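Local atomic coordinates of protein argonaute (Marinitoga piezophila, PDB entry 5I4A), a protein that uses short 5'-hydroxyl RNA guides to bind complementary single-stranded DNA or RNA targets and cleave them, with manganese preferred for DNA cleavage. Residues A[442-450]-A[511-519]; A[94-104]-A[243-251]. All coordinates share one frame; numbering follows the deposited sequence.

Overall arrangement
Contact 1 and contact 2 are both largely buried, yet they sit about 41 Å apart between centres and share no secondary-structure element. Contact 1 pairs two neighbouring parallel strands inside the mixed sheet of the PIWI domain, so backbone hydrogen bonds carry it, and its C-terminal end carries two carboxylates inferred to belong to the active site. Contact 2 lies in the other lobe, where the end of helix 84-101 and the start of linker L1 meet a loop of linker L2. There the two segments are joined by side-chain packing, chiefly aromatic and aliphatic, with an exposed lysine at the margin. Contact 1 buries 850 Å² between its segments, contact 2 566 Å².

Contact 1 of 2, residues A[442-450]-A[511-519]; sequences KNLYIGIDL and PENVFILRD
Y445 and F515 both turn CG beside the backbone N (chi1 -56° and -67°), which sends both side chains out alongside each other on the same face of the sheet; CE1 of Y445 comes over one face of F515, 3.5 Å from its CD1. The planes meet at 44°, an oblique pair. N443 adopts a similar first torsion and swings OD1 to ND2 of N513, 2.7 Å away, with the donor almost in line with the carbonyl; its own ND2 reaches OH of Y445 at 3.1 Å, and that hydroxyl also bonds Q601. Amide and phenol thus hold one another in place, and helix 595-605 packs on this aromatic face.

The strands run parallel in the RNase H-like PIWI sheet. L444, I446 and I448 each donate and accept in alternating ladder bonds, as from I446 N to F515 O (2.8 Å) and from L517 N to I446 O (2.9 Å). On the other face, I446 CD1 meets V514 CG1 at 3.9 Å, beside Y496 of helix 485-507. Near the C-terminal end, a water accepts from both L450 N and R518 NE, while the guanidinium of R518 pairs with E524.

The ladder brings together D449 and D519, inferred active-site residues, their OD2 atoms 3.8 Å apart. Two carboxylates at this spacing are consistent with shared coordination of a manganese ion, as inferred from relatives.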
ATOM      1  N   LYS A 442     -25.460  -9.241   8.032  1.00 34.46           N
ATOM      2  CA  LYS A 442     -25.977  -8.124   8.814  1.00 37.34           C
ATOM      3  C   LYS A 442     -24.983  -6.978   8.959  1.00 45.31           C
ATOM      4  O   LYS A 442     -25.341  -5.943   9.533  1.00 36.09           O
ATOM      5  CB  LYS A 442     -26.394  -8.615  10.197  1.00 37.44           C
ATOM      6  CG  LYS A 442     -25.273  -9.267  10.990  1.00 44.06           C
ATOM      7  CD  LYS A 442     -25.809  -9.878  12.276  1.00 52.03           C
ATOM      8  CE  LYS A 442     -24.793 -10.802  12.928  1.00 46.68           C
ATOM      9  NZ  LYS A 442     -25.368 -11.498  14.112  1.00 45.38           N
ATOM     10  N   ASN A 443     -23.763  -7.124   8.452  1.00 42.00           N
ATOM     11  CA  ASN A 443     -22.709  -6.146   8.659  1.00 41.92           C
ATOM     12  C   ASN A 443     -22.430  -5.370   7.377  1.00 36.87           C
ATOM     13  O   ASN A 443     -22.538  -5.901   6.268  1.00 31.64           O
ATOM     14  CB  ASN A 443     -21.430  -6.829   9.146  1.00 40.93           C
ATOM     15  CG  ASN A 443     -21.666  -7.691  10.371  1.00 34.10           C
ATOM     16  OD1 ASN A 443     -22.358  -7.288  11.305  1.00 32.06           O
ATOM     17  ND2 ASN A 443     -21.095  -8.890  10.368  1.00 36.09           N
ATOM     18  N   LEU A 444     -22.067  -4.099   7.546  1.00 33.71           N
ATOM     19  CA  LEU A 444     -21.726  -3.210   6.443  1.00 36.87           C
ATOM     20  C   LEU A 444     -20.241  -2.887   6.543  1.00 40.20           C
ATOM     21  O   LEU A 444     -19.810  -2.192   7.471  1.00 34.74           O
ATOM     22  CB  LEU A 444     -22.576  -1.942   6.479  1.00 38.36           C
ATOM     23  CG  LEU A 444     -22.223  -0.840   5.476  1.00 43.15           C
ATOM     24  CD1 LEU A 444     -22.288  -1.375   4.058  1.00 32.16           C
ATOM     25  CD2 LEU A 444     -23.145   0.358   5.645  1.00 40.65           C
ATOM     26  N   TYR A 445     -19.463  -3.396   5.592  1.00 40.73           N
ATOM     27  CA  TYR A 445     -18.016  -3.235   5.590  1.00 32.80           C
ATOM     28  C   TYR A 445     -17.647  -2.057   4.697  1.00 30.48           C
ATOM     29  O   TYR A 445     -17.921  -2.074   3.493  1.00 34.27           O
ATOM     30  CB  TYR A 445     -17.335  -4.521   5.122  1.00 28.14           C
ATOM     31  CG  TYR A 445     -17.732  -5.723   5.953  1.00 25.40           C
ATOM     32  CD1 TYR A 445     -17.222  -5.906   7.230  1.00 25.39           C
ATOM     33  CD2 TYR A 445     -18.629  -6.666   5.466  1.00 28.35           C
ATOM     34  CE1 TYR A 445     -17.585  -6.996   7.999  1.00 35.80           C
ATOM     35  CE2 TYR A 445     -19.000  -7.762   6.230  1.00 30.63           C
ATOM     36  CZ  TYR A 445     -18.474  -7.921   7.493  1.00 30.06           C
ATOM     37  OH  TYR A 445     -18.836  -9.005   8.259  1.00 31.90           O
ATOM     38  N   ILE A 446     -17.023  -1.041   5.291  1.00 33.30           N
ATOM     39  CA  ILE A 446     -16.716   0.217   4.623  1.00 35.81           C
ATOM     40  C   ILE A 446     -15.221   0.475   4.743  1.00 35.61           C
ATOM     41  O   ILE A 446     -14.643   0.315   5.824  1.00 29.78           O
ATOM     42  CB  ILE A 446     -17.525   1.379   5.232  1.00 46.46           C
ATOM     43  CG1 ILE A 446     -19.022   1.180   4.977  1.00 44.81           C
ATOM     44  CG2 ILE A 446     -17.061   2.716   4.676  1.00 48.51           C
ATOM     45  CD1 ILE A 446     -19.901   2.157   5.728  1.00 45.66           C
ATOM     46  N   GLY A 447     -14.599   0.862   3.635  1.00 31.58           N
ATOM     47  CA  GLY A 447     -13.194   1.249   3.616  1.00 30.64           C
ATOM     48  C   GLY A 447     -13.069   2.736   3.339  1.00 36.87           C
ATOM     49  O   GLY A 447     -13.839   3.292   2.554  1.00 37.30           O
ATOM     50  N   ILE A 448     -12.096   3.374   3.986  1.00 39.19           N
ATOM     51  CA  ILE A 448     -11.914   4.822   3.913  1.00 41.11           C
ATOM     52  C   ILE A 448     -10.476   5.118   3.515  1.00 38.13           C
ATOM     53  O   ILE A 448      -9.542   4.753   4.239  1.00 31.58           O
ATOM     54  CB  ILE A 448     -12.242   5.515   5.247  1.00 43.85           C
ATOM     55  CG1 ILE A 448     -13.639   5.127   5.734  1.00 45.59           C
ATOM     56  CG2 ILE A 448     -12.120   7.027   5.100  1.00 30.05           C
ATOM     57  CD1 ILE A 448     -14.742   5.526   4.793  1.00 35.94           C
ATOM     58  N   ASP A 449     -10.299   5.799   2.382  1.00 35.69           N
ATOM     59  CA  ASP A 449      -9.002   6.314   1.950  1.00 42.64           C
ATOM     60  C   ASP A 449      -9.102   7.833   1.912  1.00 43.45           C
ATOM     61  O   ASP A 449      -9.799   8.394   1.059  1.00 40.06           O
ATOM     62  CB  ASP A 449      -8.604   5.751   0.582  1.00 47.34           C
ATOM     63  CG  ASP A 449      -7.168   6.096   0.192  1.00 52.74           C
ATOM     64  OD1 ASP A 449      -6.659   7.163   0.595  1.00 62.55           O
ATOM     65  OD2 ASP A 449      -6.543   5.290  -0.529  1.00 56.97           O
ATOM     66  N   LEU A 450      -8.400   8.495   2.829  1.00 42.57           N
ATOM     67  CA  LEU A 450      -8.466   9.946   2.961  1.00 41.63           C
ATOM     68  C   LEU A 450      -7.072  10.476   3.262  1.00 40.39           C
ATOM     69  O   LEU A 450      -6.479  10.122   4.285  1.00 37.33           O
ATOM     70  CB  LEU A 450      -9.458  10.349   4.056  1.00 35.41           C
ATOM     71  CG  LEU A 450      -9.612  11.837   4.371  1.00 50.60           C
ATOM     72  CD1 LEU A 450     -11.062  12.182   4.651  1.00 45.87           C
ATOM     73  CD2 LEU A 450      -8.762  12.179   5.565  1.00 59.08           C
ATOM     74  N   PRO A 511     -28.037  -1.976   8.505  1.00 53.26           N
ATOM     75  CA  PRO A 511     -27.021  -2.920   8.975  1.00 52.62           C
ATOM     76  C   PRO A 511     -26.982  -2.922  10.490  1.00 52.95           C
ATOM     77  O   PRO A 511     -27.020  -1.869  11.129  1.00 53.64           O
ATOM     78  CB  PRO A 511     -25.721  -2.375   8.377  1.00 52.41           C
ATOM     79  CG  PRO A 511     -25.987  -0.919   8.172  1.00 53.18           C
ATOM     80  CD  PRO A 511     -27.444  -0.813   7.824  1.00 53.54           C
ATOM     81  N   GLU A 512     -26.928  -4.120  11.069  1.00 52.46           N
ATOM     82  CA  GLU A 512     -26.839  -4.194  12.521  1.00 52.73           C
ATOM     83  C   GLU A 512     -25.481  -3.713  13.010  1.00 52.72           C
ATOM     84  O   GLU A 512     -25.386  -3.103  14.079  1.00 53.25           O
ATOM     85  CB  GLU A 512     -27.111  -5.618  12.998  1.00 52.19           C
ATOM     86  CG  GLU A 512     -27.642  -5.663  14.414  1.00 67.59           C
ATOM     87  CD  GLU A 512     -28.806  -4.706  14.616  1.00 73.10           C
ATOM     88  OE1 GLU A 512     -29.926  -5.026  14.167  1.00 76.75           O
ATOM     89  OE2 GLU A 512     -28.595  -3.622  15.202  1.00 67.10           O
ATOM     90  N   ASN A 513     -24.428  -3.949  12.232  1.00 52.15           N
ATOM     91  CA  ASN A 513     -23.086  -3.508  12.573  1.00 52.09           C
ATOM     92  C   ASN A 513     -22.439  -2.863  11.357  1.00 51.98           C
ATOM     93  O   ASN A 513     -22.728  -3.228  10.215  1.00 51.61           O
ATOM     94  CB  ASN A 513     -22.231  -4.675  13.074  1.00 51.39           C
ATOM     95  CG  ASN A 513     -22.952  -5.515  14.112  1.00 51.39           C
ATOM     96  OD1 ASN A 513     -23.034  -5.139  15.281  1.00 51.87           O
ATOM     97  ND2 ASN A 513     -23.475  -6.661  13.689  1.00 50.85           N
ATOM     98  N   VAL A 514     -21.559  -1.896  11.612  1.00 52.30           N
ATOM     99  CA  VAL A 514     -20.881  -1.150  10.558  1.00 52.26           C
ATOM    100  C   VAL A 514     -19.387  -1.147  10.857  1.00 51.95           C
ATOM    101  O   VAL A 514     -18.957  -0.625  11.892  1.00 52.34           O
ATOM    102  CB  VAL A 514     -21.412   0.289  10.434  1.00 53.11           C
ATOM    103  CG1 VAL A 514     -20.656   1.039   9.351  1.00 53.05           C
ATOM    104  CG2 VAL A 514     -22.901   0.282  10.122  1.00 53.80           C
ATOM    105  N   PHE A 515     -18.603  -1.725   9.953  1.00 51.24           N
ATOM    106  CA  PHE A 515     -17.153  -1.782  10.078  1.00 50.87           C
ATOM    107  C   PHE A 515     -16.552  -0.643   9.265  1.00 52.86           C
ATOM    108  O   PHE A 515     -16.727  -0.591   8.042  1.00 50.91           O
ATOM    109  CB  PHE A 515     -16.611  -3.126   9.592  1.00 49.93           C
ATOM    110  CG  PHE A 515     -17.006  -4.296  10.451  1.00 49.63           C
ATOM    111  CD1 PHE A 515     -18.327  -4.708  10.528  1.00 49.78           C
ATOM    112  CD2 PHE A 515     -16.051  -5.003  11.163  1.00 49.19           C
ATOM    113  CE1 PHE A 515     -18.690  -5.785  11.313  1.00 49.50           C
ATOM    114  CE2 PHE A 515     -16.410  -6.085  11.947  1.00 48.91           C
ATOM    115  CZ  PHE A 515     -17.732  -6.474  12.022  1.00 49.06           C
ATOM    116  N   ILE A 516     -15.850   0.263   9.937  1.00 51.55           N
ATOM    117  CA  ILE A 516     -15.184   1.385   9.286  1.00 51.81           C
ATOM    118  C   ILE A 516     -13.689   1.104   9.344  1.00 51.30           C
ATOM    119  O   ILE A 516     -13.057   1.233  10.400  1.00 51.45           O
ATOM    120  CB  ILE A 516     -15.531   2.730   9.936  1.00 52.93           C
ATOM    121  CG1 ILE A 516     -17.027   3.022   9.808  1.00 53.24           C
ATOM    122  CG2 ILE A 516     -14.725   3.853   9.301  1.00 52.97           C
ATOM    123  CD1 ILE A 516     -17.849   2.529  10.984  1.00 53.46           C
ATOM    124  N   LEU A 517     -13.123   0.711   8.209  1.00 50.70           N
ATOM    125  CA  LEU A 517     -11.704   0.413   8.100  1.00 50.17           C
ATOM    126  C   LEU A 517     -11.006   1.602   7.453  1.00 50.46           C
ATOM    127  O   LEU A 517     -11.400   2.047   6.370  1.00 50.54           O
ATOM    128  CB  LEU A 517     -11.478  -0.859   7.284  1.00 49.27           C
ATOM    129  CG  LEU A 517     -12.544  -1.951   7.428  1.00 49.01           C
ATOM    130  CD1 LEU A 517     -12.231  -3.123   6.513  1.00 48.13           C
ATOM    131  CD2 LEU A 517     -12.685  -2.420   8.871  1.00 49.13           C
ATOM    132  N   ARG A 518      -9.981   2.118   8.122  1.00 50.62           N
ATOM    133  CA  ARG A 518      -9.298   3.334   7.708  1.00 50.99           C
ATOM    134  C   ARG A 518      -7.886   3.008   7.242  1.00 50.37           C
ATOM    135  O   ARG A 518      -7.157   2.271   7.913  1.00 49.96           O
ATOM    136  CB  ARG A 518      -9.258   4.341   8.861  1.00 51.76           C
ATOM    137  CG  ARG A 518      -8.421   5.582   8.607  1.00 52.14           C
ATOM    138  CD  ARG A 518      -9.005   6.453   7.507  1.00 52.48           C
ATOM    139  NE  ARG A 518      -8.295   7.726   7.412  1.00 55.81           N
ATOM    140  CZ  ARG A 518      -8.715   8.860   7.962  1.00 53.76           C
ATOM    141  NH1 ARG A 518      -9.854   8.888   8.642  1.00 54.20           N
ATOM    142  NH2 ARG A 518      -7.997   9.965   7.829  1.00 54.12           N
ATOM    143  N   ASP A 519      -7.506   3.558   6.091  1.00 50.30           N
ATOM    144  CA  ASP A 519      -6.136   3.458   5.592  1.00 49.80           C
ATOM    145  C   ASP A 519      -5.262   4.380   6.431  1.00 50.25           C
ATOM    146  O   ASP A 519      -5.203   5.589   6.199  1.00 50.81           O
ATOM    147  CB  ASP A 519      -6.080   3.823   4.113  1.00 49.65           C
ATOM    148  CG  ASP A 519      -4.670   3.780   3.547  1.00 49.16           C
ATOM    149  OD1 ASP A 519      -3.774   3.194   4.193  1.00 48.78           O
ATOM    150  OD2 ASP A 519      -4.459   4.328   2.445  1.00 56.11           O
TER
HETATM  151  O   HOH W   1      -6.725   7.137   4.929  1.00 39.21           O
HETATM  152  O   HOH W   2      -4.313   7.713   3.992  1.00 62.20           O

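Contact 2 of 2, residues A[94-104]-A[243-251]; sequences YIKKLFLDNDF and TLGFLNKIT
An aromatic cluster of F99, F104 and F246 joins the C-terminal end of helix 84-101 in the N-terminal domain, and the start of linker L1, to the 3-10 segment 245-249 of linker L2. F246 is the central ring; chi1 of 54° sets CG in the cleft between its own N and C, and the ring points at the helix end. It turns its edge to the face of F99 in a T-shaped pair, centroids 5.1 Å apart and planes at 84°. It also turns an edge to the face of F104, in an offset edge-to-face pair.

A Schellman motif closes the helix, with F104 N bonded to F99 O and D103 N to L100 O; D103, with positive phi, is the C-prime residue, and the turn brings F104 back beside F99. L244 CD2 approaches F99 CE1 at 3.6 Å, and Y133 of strand 127-140 lies against L244.

One turn or more back along the helix, I250 CG2 abuts the edge of the Y94 ring, 3.6 Å from CE2, while I250 CD1 lies against I95 CG1 at 3.7 Å. K249 runs extended across Y94, its aliphatic chain passing L98 CD2.

N102 lies flat over F246, amide and ring planes 19° apart. Its ND2 donates to L98 O at 2.6 Å, a bond that fixes the amide's rotation and leaves ND2 3.2 Å from F246 CG.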
ATOM      1  N   TYR A  94      15.531  11.528  18.949  1.00 36.41           N
ATOM      2  CA  TYR A  94      16.688  11.046  19.693  1.00 30.43           C
ATOM      3  C   TYR A  94      17.310   9.830  19.018  1.00 35.27           C
ATOM      4  O   TYR A  94      18.538   9.687  18.993  1.00 34.72           O
ATOM      5  CB  TYR A  94      16.296  10.718  21.131  1.00 33.86           C
ATOM      6  CG  TYR A  94      17.468  10.251  21.953  1.00 43.02           C
ATOM      7  CD1 TYR A  94      18.579  11.063  22.122  1.00 48.80           C
ATOM      8  CD2 TYR A  94      17.471   8.999  22.550  1.00 47.92           C
ATOM      9  CE1 TYR A  94      19.659  10.645  22.864  1.00 50.94           C
ATOM     10  CE2 TYR A  94      18.551   8.572  23.297  1.00 50.21           C
ATOM     11  CZ  TYR A  94      19.642   9.401  23.450  1.00 52.31           C
ATOM     12  OH  TYR A  94      20.723   8.990  24.191  1.00 63.31           O
ATOM     13  N   ILE A  95      16.477   8.941  18.471  1.00 32.73           N
ATOM     14  CA  ILE A  95      16.994   7.785  17.745  1.00 33.51           C
ATOM     15  C   ILE A  95      17.735   8.236  16.496  1.00 31.93           C
ATOM     16  O   ILE A  95      18.818   7.728  16.177  1.00 39.14           O
ATOM     17  CB  ILE A  95      15.845   6.816  17.407  1.00 28.50           C
ATOM     18  CG1 ILE A  95      15.381   6.097  18.674  1.00 35.57           C
ATOM     19  CG2 ILE A  95      16.267   5.820  16.328  1.00 22.84           C
ATOM     20  CD1 ILE A  95      13.924   5.717  18.646  1.00 42.39           C
ATOM     21  N   LYS A  96      17.165   9.202  15.774  1.00 25.69           N
ATOM     22  CA  LYS A  96      17.817   9.739  14.585  1.00 29.02           C
ATOM     23  C   LYS A  96      19.195  10.297  14.918  1.00 34.86           C
ATOM     24  O   LYS A  96      20.171  10.040  14.202  1.00 30.81           O
ATOM     25  CB  LYS A  96      16.933  10.816  13.959  1.00 25.92           C
ATOM     26  CG  LYS A  96      17.510  11.473  12.721  1.00 34.24           C
ATOM     27  CD  LYS A  96      16.564  12.544  12.204  1.00 35.53           C
ATOM     28  CE  LYS A  96      17.036  13.110  10.883  1.00 36.86           C
ATOM     29  NZ  LYS A  96      16.045  14.067  10.327  1.00 47.85           N
ATOM     30  N   LYS A  97      19.293  11.067  16.004  1.00 26.22           N
ATOM     31  CA  LYS A  97      20.577  11.644  16.393  1.00 29.05           C
ATOM     32  C   LYS A  97      21.618  10.561  16.634  1.00 25.60           C
ATOM     33  O   LYS A  97      22.760  10.669  16.173  1.00 34.75           O
ATOM     34  CB  LYS A  97      20.418  12.508  17.645  1.00 31.73           C
ATOM     35  CG  LYS A  97      21.743  12.784  18.336  1.00 30.77           C
ATOM     36  CD  LYS A  97      21.579  13.600  19.603  1.00 37.24           C
ATOM     37  CE  LYS A  97      22.920  13.764  20.310  1.00 33.63           C
ATOM     38  NZ  LYS A  97      23.973  14.262  19.376  1.00 31.61           N
ATOM     39  N   LEU A  98      21.242   9.506  17.359  1.00 25.10           N
ATOM     40  CA  LEU A  98      22.190   8.439  17.664  1.00 32.83           C
ATOM     41  C   LEU A  98      22.695   7.770  16.391  1.00 36.98           C
ATOM     42  O   LEU A  98      23.898   7.523  16.242  1.00 39.20           O
ATOM     43  CB  LEU A  98      21.545   7.417  18.597  1.00 27.30           C
ATOM     44  CG  LEU A  98      21.307   7.882  20.034  1.00 32.02           C
ATOM     45  CD1 LEU A  98      20.653   6.781  20.852  1.00 33.76           C
ATOM     46  CD2 LEU A  98      22.613   8.326  20.673  1.00 34.59           C
ATOM     47  N   PHE A  99      21.786   7.465  15.461  1.00 34.75           N
ATOM     48  CA  PHE A  99      22.193   6.897  14.180  1.00 38.12           C
ATOM     49  C   PHE A  99      23.111   7.852  13.425  1.00 41.56           C
ATOM     50  O   PHE A  99      24.166   7.451  12.922  1.00 50.10           O
ATOM     51  CB  PHE A  99      20.963   6.561  13.336  1.00 34.10           C
ATOM     52  CG  PHE A  99      20.373   5.206  13.619  1.00 33.67           C
ATOM     53  CD1 PHE A  99      20.884   4.072  13.007  1.00 27.66           C
ATOM     54  CD2 PHE A  99      19.299   5.069  14.482  1.00 28.45           C
ATOM     55  CE1 PHE A  99      20.340   2.826  13.257  1.00 28.49           C
ATOM     56  CE2 PHE A  99      18.750   3.825  14.737  1.00 30.73           C
ATOM     57  CZ  PHE A  99      19.272   2.702  14.124  1.00 30.63           C
ATOM     58  N   LEU A 100      22.718   9.126  13.332  1.00 41.29           N
ATOM     59  CA  LEU A 100      23.547  10.105  12.636  1.00 36.26           C
ATOM     60  C   LEU A 100      24.883  10.298  13.346  1.00 38.98           C
ATOM     61  O   LEU A 100      25.916  10.487  12.694  1.00 37.97           O
ATOM     62  CB  LEU A 100      22.806  11.436  12.513  1.00 38.77           C
ATOM     63  CG  LEU A 100      21.602  11.496  11.566  1.00 46.53           C
ATOM     64  CD1 LEU A 100      20.988  12.887  11.572  1.00 37.51           C
ATOM     65  CD2 LEU A 100      21.997  11.094  10.155  1.00 46.11           C
ATOM     66  N   ASP A 101      24.882  10.254  14.682  1.00 42.31           N
ATOM     67  CA  ASP A 101      26.131  10.359  15.430  1.00 36.85           C
ATOM     68  C   ASP A 101      27.059   9.182  15.164  1.00 44.55           C
ATOM     69  O   ASP A 101      28.275   9.314  15.340  1.00 42.10           O
ATOM     70  CB  ASP A 101      25.856  10.460  16.932  1.00 32.63           C
ATOM     71  CG  ASP A 101      25.357  11.832  17.345  1.00 35.57           C
ATOM     72  OD1 ASP A 101      25.383  12.756  16.508  1.00 29.59           O
ATOM     73  OD2 ASP A 101      24.951  11.986  18.515  1.00 40.26           O
ATOM     74  N   ASN A 102      26.517   8.036  14.760  1.00 37.22           N
ATOM     75  CA  ASN A 102      27.325   6.890  14.374  1.00 37.55           C
ATOM     76  C   ASN A 102      27.478   6.785  12.862  1.00 36.35           C
ATOM     77  O   ASN A 102      27.740   5.697  12.340  1.00 38.25           O
ATOM     78  CB  ASN A 102      26.738   5.608  14.962  1.00 36.37           C
ATOM     79  CG  ASN A 102      26.878   5.550  16.474  1.00 44.96           C
ATOM     80  OD1 ASN A 102      27.846   4.998  17.000  1.00 51.58           O
ATOM     81  ND2 ASN A 102      25.916   6.131  17.180  1.00 37.96           N
ATOM     82  N   ASP A 103      27.308   7.904  12.156  1.00 52.11           N
ATOM     83  CA  ASP A 103      27.592   8.056  10.732  1.00 63.42           C
ATOM     84  C   ASP A 103      26.673   7.229   9.841  1.00 64.77           C
ATOM     85  O   ASP A 103      27.036   6.907   8.705  1.00 64.11           O
ATOM     86  CB  ASP A 103      29.058   7.737  10.419  1.00 71.66           C
ATOM     87  CG  ASP A 103      29.725   8.826   9.601  1.00 78.86           C
ATOM     88  OD1 ASP A 103      29.968   9.923  10.148  1.00 74.88           O
ATOM     89  OD2 ASP A 103      30.002   8.587   8.408  1.00 86.73           O
ATOM     90  N   PHE A 104      25.486   6.877  10.326  1.00 54.15           N
ATOM     91  CA  PHE A 104      24.457   6.345   9.446  1.00 45.60           C
ATOM     92  C   PHE A 104      23.856   7.473   8.619  1.00 42.38           C
ATOM     93  O   PHE A 104      23.751   8.616   9.072  1.00 40.50           O
ATOM     94  CB  PHE A 104      23.353   5.659  10.250  1.00 45.60           C
ATOM     95  CG  PHE A 104      23.717   4.290  10.753  1.00 47.48           C
ATOM     96  CD1 PHE A 104      24.698   4.128  11.718  1.00 36.38           C
ATOM     97  CD2 PHE A 104      23.060   3.167  10.277  1.00 48.37           C
ATOM     98  CE1 PHE A 104      25.029   2.869  12.187  1.00 37.91           C
ATOM     99  CE2 PHE A 104      23.385   1.904  10.743  1.00 53.13           C
ATOM    100  CZ  PHE A 104      24.371   1.755  11.699  1.00 52.28           C
ATOM    101  N   THR A 243      25.932  -4.182  15.806  1.00 51.34           N
ATOM    102  CA  THR A 243      25.937  -3.068  14.861  1.00 47.54           C
ATOM    103  C   THR A 243      25.192  -1.859  15.420  1.00 46.88           C
ATOM    104  O   THR A 243      25.602  -0.713  15.203  1.00 46.57           O
ATOM    105  CB  THR A 243      25.328  -3.511  13.529  1.00 49.97           C
ATOM    106  OG1 THR A 243      26.089  -4.604  13.000  1.00 56.34           O
ATOM    107  CG2 THR A 243      25.331  -2.370  12.520  1.00 51.28           C
ATOM    108  N   LEU A 244      24.102  -2.092  16.150  1.00 46.65           N
ATOM    109  CA  LEU A 244      23.307  -1.018  16.733  1.00 46.02           C
ATOM    110  C   LEU A 244      23.568  -0.848  18.225  1.00 46.76           C
ATOM    111  O   LEU A 244      22.676  -0.417  18.961  1.00 45.70           O
ATOM    112  CB  LEU A 244      21.821  -1.264  16.477  1.00 45.64           C
ATOM    113  CG  LEU A 244      21.406  -1.429  15.016  1.00 45.51           C
ATOM    114  CD1 LEU A 244      19.900  -1.577  14.908  1.00 45.08           C
ATOM    115  CD2 LEU A 244      21.898  -0.253  14.183  1.00 45.19           C
ATOM    116  N   GLY A 245      24.784  -1.168  18.678  1.00 49.70           N
ATOM    117  CA  GLY A 245      25.069  -1.150  20.104  1.00 49.39           C
ATOM    118  C   GLY A 245      24.783   0.187  20.762  1.00 46.22           C
ATOM    119  O   GLY A 245      24.351   0.240  21.916  1.00 50.50           O
ATOM    120  N   PHE A 246      25.009   1.284  20.035  1.00 45.85           N
ATOM    121  CA  PHE A 246      24.736   2.611  20.577  1.00 45.30           C
ATOM    122  C   PHE A 246      23.289   2.768  21.034  1.00 45.27           C
ATOM    123  O   PHE A 246      22.995   3.667  21.828  1.00 44.42           O
ATOM    124  CB  PHE A 246      25.073   3.685  19.541  1.00 44.97           C
ATOM    125  CG  PHE A 246      24.395   3.485  18.213  1.00 44.77           C
ATOM    126  CD1 PHE A 246      23.119   3.978  17.989  1.00 44.17           C
ATOM    127  CD2 PHE A 246      25.037   2.810  17.189  1.00 45.17           C
ATOM    128  CE1 PHE A 246      22.496   3.796  16.770  1.00 43.99           C
ATOM    129  CE2 PHE A 246      24.419   2.626  15.967  1.00 44.99           C
ATOM    130  CZ  PHE A 246      23.148   3.119  15.758  1.00 44.40           C
ATOM    131  N   LEU A 247      22.382   1.914  20.554  1.00 50.82           N
ATOM    132  CA  LEU A 247      21.006   1.929  21.034  1.00 44.40           C
ATOM    133  C   LEU A 247      20.860   1.340  22.431  1.00 44.64           C
ATOM    134  O   LEU A 247      19.751   1.362  22.974  1.00 44.31           O
ATOM    135  CB  LEU A 247      20.093   1.171  20.068  1.00 44.35           C
ATOM    136  CG  LEU A 247      19.859   1.780  18.682  1.00 45.09           C
ATOM    137  CD1 LEU A 247      18.772   1.009  17.951  1.00 43.90           C
ATOM    138  CD2 LEU A 247      19.498   3.253  18.788  1.00 43.33           C
ATOM    139  N   ASN A 248      21.941   0.820  23.025  1.00 45.20           N
ATOM    140  CA  ASN A 248      21.871   0.342  24.402  1.00 47.67           C
ATOM    141  C   ASN A 248      21.406   1.433  25.355  1.00 46.18           C
ATOM    142  O   ASN A 248      20.946   1.125  26.460  1.00 44.94           O
ATOM    143  CB  ASN A 248      23.234  -0.195  24.855  1.00 53.46           C
ATOM    144  CG  ASN A 248      24.187   0.906  25.305  1.00 55.19           C
ATOM    145  OD1 ASN A 248      24.197   2.009  24.754  1.00 57.09           O
ATOM    146  ND2 ASN A 248      24.995   0.608  26.316  1.00 65.83           N
ATOM    147  N   LYS A 249      21.517   2.698  24.945  1.00 54.73           N
ATOM    148  CA  LYS A 249      21.059   3.804  25.775  1.00 63.91           C
ATOM    149  C   LYS A 249      19.582   3.667  26.127  1.00 62.99           C
ATOM    150  O   LYS A 249      19.177   3.979  27.254  1.00 57.44           O
ATOM    151  CB  LYS A 249      21.322   5.131  25.058  1.00 66.08           C
ATOM    152  CG  LYS A 249      22.788   5.555  25.057  1.00 63.67           C
ATOM    153  CD  LYS A 249      23.031   6.806  24.223  1.00 57.59           C
ATOM    154  CE  LYS A 249      24.358   7.452  24.597  1.00 49.93           C
ATOM    155  NZ  LYS A 249      24.845   8.404  23.561  1.00 44.60           N
ATOM    156  N   ILE A 250      18.762   3.195  25.190  1.00 54.46           N
ATOM    157  CA  ILE A 250      17.315   3.177  25.379  1.00 45.59           C
ATOM    158  C   ILE A 250      16.717   1.777  25.400  1.00 43.95           C
ATOM    159  O   ILE A 250      15.537   1.638  25.756  1.00 43.02           O
ATOM    160  CB  ILE A 250      16.593   4.039  24.320  1.00 46.55           C
ATOM    161  CG1 ILE A 250      16.847   3.500  22.912  1.00 42.60           C
ATOM    162  CG2 ILE A 250      17.024   5.496  24.429  1.00 45.06           C
ATOM    163  CD1 ILE A 250      16.060   4.226  21.836  1.00 43.83           C
ATOM    164  N   THR A 251      17.466   0.734  25.047  1.00 43.92           N
ATOM    165  CA  THR A 251      16.878  -0.600  25.023  1.00 48.24           C
ATOM    166  C   THR A 251      17.974  -1.650  25.142  1.00 48.27           C
ATOM    167  O   THR A 251      19.150  -1.381  24.885  1.00 47.82           O
ATOM    168  CB  THR A 251      16.054  -0.826  23.746  1.00 49.50           C
ATOM    169  OG1 THR A 251      15.274  -2.022  23.880  1.00 53.38           O
ATOM    170  CG2 THR A 251      16.964  -0.953  22.534  1.00 44.27           C
TER